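Local coordinates for protein putative glycoside hydrolase (Parabacteroides distasonis ATCC 8503, PDB 3GYC) that probably hydrolyses glycosidic bonds, as a putative glycoside hydrolase of the cellulase-like family with a TIM-barrel fold, at residues 47-61 and 103-117. Residues are numbered along the deposited sequence; the frame is centred on the assembly and turned at random.
Sequences SERGYNAIRIDAYPH and CKERDIKVGLSSWYR. With EDO (1,2-ethanediol), chain F.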
# COMPACT_ATOMS: atom_id res chain seq x y z
N SER A 47 -17.06 -5.47 -1.61
CA SER A 47 -17.94 -5.40 -0.41
C SER A 47 -18.48 -6.76 -0.01
O SER A 47 -18.60 -7.04 1.18
CB SER A 47 -19.12 -4.49 -0.66
OG SER A 47 -18.67 -3.18 -0.86
N GLU A 48 -18.85 -7.57 -1.00
CA GLU A 48 -19.34 -8.94 -0.77
C GLU A 48 -18.26 -9.75 -0.01
O GLU A 48 -18.56 -10.61 0.81
CB GLU A 48 -19.65 -9.60 -2.11
CG GLU A 48 -20.08 -11.05 -2.06
CD GLU A 48 -20.20 -11.76 -3.43
OE1 GLU A 48 -19.60 -11.31 -4.47
OE2 GLU A 48 -20.87 -12.84 -3.46
N ARG A 49 -16.99 -9.49 -0.30
CA ARG A 49 -15.89 -10.14 0.38
C ARG A 49 -15.63 -9.54 1.78
O ARG A 49 -14.89 -10.11 2.56
CB ARG A 49 -14.63 -10.11 -0.49
CG ARG A 49 -14.82 -10.96 -1.71
CD ARG A 49 -13.89 -10.64 -2.82
NE ARG A 49 -13.96 -11.64 -3.85
CZ ARG A 49 -14.98 -11.85 -4.68
NH1 ARG A 49 -16.10 -11.13 -4.61
NH2 ARG A 49 -14.89 -12.82 -5.57
N GLY A 50 -16.25 -8.38 2.08
CA GLY A 50 -16.17 -7.76 3.40
C GLY A 50 -15.12 -6.68 3.57
O GLY A 50 -14.88 -6.23 4.68
N TYR A 51 -14.45 -6.27 2.47
CA TYR A 51 -13.48 -5.19 2.55
C TYR A 51 -14.26 -3.87 2.55
O TYR A 51 -15.29 -3.75 1.89
CB TYR A 51 -12.47 -5.22 1.36
CG TYR A 51 -11.64 -6.46 1.40
CD1 TYR A 51 -10.53 -6.54 2.21
CD2 TYR A 51 -12.05 -7.61 0.71
CE1 TYR A 51 -9.81 -7.75 2.33
CE2 TYR A 51 -11.32 -8.83 0.82
CZ TYR A 51 -10.22 -8.88 1.62
OH TYR A 51 -9.53 -10.07 1.78
N ASN A 52 -13.80 -2.90 3.33
CA ASN A 52 -14.43 -1.58 3.40
C ASN A 52 -13.44 -0.41 3.29
O ASN A 52 -13.76 0.71 3.64
CB ASN A 52 -15.39 -1.45 4.58
CG ASN A 52 -14.73 -1.66 5.93
OD1 ASN A 52 -13.55 -2.06 6.02
ND2 ASN A 52 -15.48 -1.34 6.99
N ALA A 53 -12.24 -0.68 2.77
CA ALA A 53 -11.25 0.37 2.51
C ALA A 53 -10.38 -0.08 1.31
O ALA A 53 -10.21 -1.28 1.07
CB ALA A 53 -10.38 0.66 3.77
N ILE A 54 -9.85 0.89 0.57
CA ILE A 54 -8.97 0.65 -0.57
C ILE A 54 -7.85 1.69 -0.52
O ILE A 54 -8.09 2.83 -0.15
CB ILE A 54 -9.74 0.83 -1.91
CG1 ILE A 54 -11.02 -0.00 -1.93
CG2 ILE A 54 -8.89 0.48 -3.08
CD1 ILE A 54 -12.00 0.31 -3.14
N ARG A 55 -6.65 1.27 -0.84
CA ARG A 55 -5.50 2.16 -0.97
C ARG A 55 -5.24 2.33 -2.47
O ARG A 55 -5.06 1.35 -3.19
CB ARG A 55 -4.29 1.54 -0.27
CG ARG A 55 -3.02 2.27 -0.51
CD ARG A 55 -1.89 1.53 -0.03
NE ARG A 55 -0.64 2.19 -0.32
CZ ARG A 55 0.48 1.58 -0.67
NH1 ARG A 55 0.51 0.25 -0.85
NH2 ARG A 55 1.57 2.29 -0.93
N ILE A 56 -5.27 3.57 -2.99
CA ILE A 56 -5.07 3.74 -4.39
C ILE A 56 -4.02 4.81 -4.67
O ILE A 56 -3.70 5.66 -3.83
CB ILE A 56 -6.35 4.14 -5.15
CG1 ILE A 56 -6.93 5.49 -4.67
CG2 ILE A 56 -7.40 3.09 -5.09
CD1 ILE A 56 -8.10 5.99 -5.51
N ASP A 57 -3.52 4.75 -5.88
CA ASP A 57 -2.65 5.81 -6.38
C ASP A 57 -3.54 6.96 -6.86
O ASP A 57 -4.47 6.75 -7.68
CB ASP A 57 -1.79 5.28 -7.52
CG ASP A 57 -0.65 6.25 -7.87
OD1 ASP A 57 -0.80 7.48 -7.66
OD2 ASP A 57 0.42 5.76 -8.26
N ALA A 58 -3.27 8.17 -6.35
CA ALA A 58 -4.04 9.39 -6.68
C ALA A 58 -3.42 10.15 -7.89
O ALA A 58 -4.02 11.13 -8.36
CB ALA A 58 -4.06 10.33 -5.48
N TYR A 59 -2.23 9.71 -8.35
CA TYR A 59 -1.50 10.37 -9.48
C TYR A 59 -1.48 11.89 -9.27
O TYR A 59 -1.85 12.66 -10.19
CB TYR A 59 -2.18 10.06 -10.80
CG TYR A 59 -2.27 8.62 -11.25
CD1 TYR A 59 -3.27 7.78 -10.80
CD2 TYR A 59 -1.38 8.11 -12.21
CE1 TYR A 59 -3.37 6.46 -11.26
CE2 TYR A 59 -1.46 6.80 -12.66
CZ TYR A 59 -2.47 5.98 -12.20
OH TYR A 59 -2.57 4.68 -12.66
N PRO A 60 -1.05 12.35 -8.09
CA PRO A 60 -1.08 13.80 -7.75
C PRO A 60 -0.25 14.65 -8.69
O PRO A 60 -0.62 15.77 -9.03
CB PRO A 60 -0.44 13.85 -6.35
CG PRO A 60 0.43 12.63 -6.28
CD PRO A 60 -0.11 11.59 -7.25
N HIS A 61 0.90 14.12 -9.08
CA HIS A 61 1.78 14.78 -10.04
C HIS A 61 1.10 15.08 -11.39
O HIS A 61 1.32 16.16 -11.97
CB HIS A 61 3.08 13.97 -10.20
CG HIS A 61 2.91 12.59 -10.75
ND1 HIS A 61 2.13 11.62 -10.13
CD2 HIS A 61 3.49 11.98 -11.81
CE1 HIS A 61 2.21 10.51 -10.83
NE2 HIS A 61 3.03 10.69 -11.84
N CYS A 103 -17.04 4.67 -4.12
CA CYS A 103 -16.61 4.25 -2.79
C CYS A 103 -17.51 4.81 -1.71
O CYS A 103 -18.01 4.06 -0.86
CB CYS A 103 -15.15 4.62 -2.53
SG CYS A 103 -14.03 3.67 -3.58
N LYS A 104 -17.81 6.11 -1.79
CA LYS A 104 -18.65 6.78 -0.79
C LYS A 104 -20.02 6.16 -0.71
O LYS A 104 -20.57 6.00 0.38
CB LYS A 104 -18.78 8.26 -1.13
CG LYS A 104 -19.61 9.06 -0.17
CD LYS A 104 -19.53 10.53 -0.55
CE LYS A 104 -20.29 11.42 0.42
NZ LYS A 104 -21.75 11.11 0.36
N GLU A 105 -20.59 5.86 -1.85
CA GLU A 105 -21.91 5.27 -1.96
C GLU A 105 -22.00 3.96 -1.19
O GLU A 105 -23.04 3.65 -0.70
CB GLU A 105 -22.23 4.99 -3.44
CG GLU A 105 -23.49 4.21 -3.69
N ARG A 106 -20.88 3.26 -1.08
CA ARG A 106 -20.80 1.95 -0.44
C ARG A 106 -20.08 1.99 0.91
O ARG A 106 -19.71 0.95 1.43
CB ARG A 106 -20.06 1.00 -1.39
CG ARG A 106 -20.72 0.74 -2.74
CD ARG A 106 -19.79 -0.04 -3.72
NE ARG A 106 -20.51 -0.44 -4.93
CZ ARG A 106 -20.86 0.41 -5.89
NH1 ARG A 106 -20.56 1.71 -5.82
NH2 ARG A 106 -21.52 -0.03 -6.94
N ASP A 107 -19.90 3.18 1.48
CA ASP A 107 -19.14 3.36 2.74
C ASP A 107 -17.76 2.70 2.72
O ASP A 107 -17.38 2.04 3.68
CB ASP A 107 -19.91 2.89 4.00
CG ASP A 107 -19.10 3.12 5.33
OD1 ASP A 107 -18.25 4.08 5.40
OD2 ASP A 107 -19.28 2.35 6.31
N ILE A 108 -17.05 2.82 1.62
CA ILE A 108 -15.69 2.32 1.49
C ILE A 108 -14.84 3.59 1.64
O ILE A 108 -15.12 4.62 0.98
CB ILE A 108 -15.44 1.67 0.12
CG1 ILE A 108 -16.19 0.33 0.02
CG2 ILE A 108 -14.00 1.37 -0.07
CD1 ILE A 108 -16.35 -0.19 -1.38
N LYS A 109 -13.87 3.55 2.54
CA LYS A 109 -12.96 4.66 2.77
C LYS A 109 -11.69 4.42 1.94
O LYS A 109 -11.34 3.28 1.63
CB LYS A 109 -12.64 4.85 4.27
CG LYS A 109 -13.33 6.04 4.97
CD LYS A 109 -14.72 5.91 5.27
CE LYS A 109 -15.33 7.25 5.80
NZ LYS A 109 -14.96 7.81 7.16
N VAL A 110 -11.03 5.49 1.55
CA VAL A 110 -9.89 5.39 0.64
C VAL A 110 -8.62 6.07 1.14
O VAL A 110 -8.60 7.25 1.45
CB VAL A 110 -10.24 5.98 -0.78
CG1 VAL A 110 -9.05 5.82 -1.71
CG2 VAL A 110 -11.52 5.27 -1.30
N GLY A 111 -7.55 5.29 1.21
CA GLY A 111 -6.25 5.82 1.51
C GLY A 111 -5.57 6.19 0.20
O GLY A 111 -5.55 5.39 -0.75
N LEU A 112 -4.99 7.39 0.15
CA LEU A 112 -4.28 7.82 -1.04
C LEU A 112 -2.79 7.64 -0.86
O LEU A 112 -2.23 7.89 0.23
CB LEU A 112 -4.57 9.29 -1.33
CG LEU A 112 -6.03 9.66 -1.54
CD1 LEU A 112 -6.08 11.20 -1.78
CD2 LEU A 112 -6.73 8.84 -2.66
N SER A 113 -2.15 7.23 -1.93
CA SER A 113 -0.71 7.11 -1.99
C SER A 113 -0.31 7.45 -3.42
O SER A 113 -1.16 7.83 -4.24
CB SER A 113 -0.31 5.65 -1.64
OG SER A 113 1.09 5.53 -1.48
N SER A 114 0.96 7.25 -3.75
CA SER A 114 1.41 7.32 -5.15
C SER A 114 2.69 6.55 -5.37
O SER A 114 3.55 6.48 -4.48
CB SER A 114 1.62 8.75 -5.65
OG SER A 114 1.67 8.73 -7.08
N TRP A 115 2.77 5.95 -6.55
CA TRP A 115 3.94 5.29 -7.08
C TRP A 115 4.61 6.21 -8.14
O TRP A 115 5.57 5.82 -8.78
CB TRP A 115 3.57 3.94 -7.70
CG TRP A 115 3.22 2.89 -6.72
CD1 TRP A 115 3.95 1.79 -6.40
CD2 TRP A 115 1.98 2.79 -5.94
NE1 TRP A 115 3.23 1.00 -5.49
CE2 TRP A 115 2.06 1.61 -5.18
CE3 TRP A 115 0.84 3.60 -5.82
CZ2 TRP A 115 1.04 1.22 -4.29
CZ3 TRP A 115 -0.16 3.21 -4.97
CH2 TRP A 115 -0.04 2.03 -4.19
N TYR A 116 4.07 7.43 -8.31
CA TYR A 116 4.60 8.43 -9.24
C TYR A 116 4.92 7.82 -10.62
O TYR A 116 6.08 7.82 -11.08
CB TYR A 116 5.80 9.11 -8.58
CG TYR A 116 5.37 9.84 -7.36
CD1 TYR A 116 4.84 11.14 -7.46
CD2 TYR A 116 5.47 9.27 -6.09
CE1 TYR A 116 4.40 11.83 -6.34
CE2 TYR A 116 5.02 9.95 -4.96
CZ TYR A 116 4.48 11.22 -5.09
OH TYR A 116 4.03 11.93 -4.00
N ARG A 117 3.88 7.29 -11.24
CA ARG A 117 3.97 6.61 -12.52
C ARG A 117 4.61 7.54 -13.52
O ARG A 117 4.29 8.72 -13.56
CB ARG A 117 2.59 6.17 -13.00
CG ARG A 117 2.00 5.07 -12.12
CD ARG A 117 2.59 3.68 -12.45
NE ARG A 117 2.04 3.20 -13.72
CZ ARG A 117 2.71 3.11 -14.87
NH1 ARG A 117 4.01 3.44 -14.96
NH2 ARG A 117 2.09 2.69 -15.95
C1 EDO F . 7.06 4.52 -11.22
O1 EDO F . 5.73 4.08 -10.86
C2 EDO F . 7.42 4.18 -12.69
O2 EDO F . 6.36 4.49 -13.64
O HOH W 1 -18.20 -0.18 6.09
O HOH W 2 1.11 7.55 -10.16
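Asp57 ties the C-terminal end of strand 53-57 to the loop after strand 109-113. These are neighbouring parallel strands of a TIM barrel, the fold of this cellulase-like family. Asp57 OD1 accepts from Ser114 OG at 2.8 Å, on its syn side. Tyr59 N reaches the same oxygen from the opposite face of the carboxylate, which makes an Asx turn. Trp115 N gives a nearly straight bond (174°) to Asp57 OD2, from above the carboxylate plane. A water also donates to OD2 and accepts from Arg117 N. CG of Asp57 lies anti to the backbone N (chi1 -168°), which carries the carboxylate to this loop. With an alanine here, Ser114 OG, Trp115 N and Tyr59 N would probably lose their acceptor, and the loop its tie. Ser114 OG in turn accepts from Tyr116 N, an ST turn. Further along, His61 NE2 donates to Arg117 O at 2.9 Å, close to the ring plane and on a carbonyl lone pair. Tyr116 CD1 sits over one face of the same imidazole.

Six backbone bonds join the strands and flanking residues, from Lys109 N to Asn52 O through to Ala58 N to Ser113 O. Strand side chains alternate between two faces. On one, Ile54 CG1 meets Ile108 CG2, and Ile56 CG1 packs on Val110 CG1 at 3.7 Å and beside Leu112 CD2. Helices 39-48 and 130-146 pack against this layer through Ile54 and Leu112. On the other, Arg55 extends to Trp115; its guanidinium binds Asn160 and forms a salt bridge with Glu305. Its NH2 makes a weak bond to Ser113 OG, which is also hydrogen-bonded to Asp157 OD2. Trp115 CH2 lies over the centre of the Arg55 guanidinium, 3.5 Å above its plane, with the two planes 39° apart.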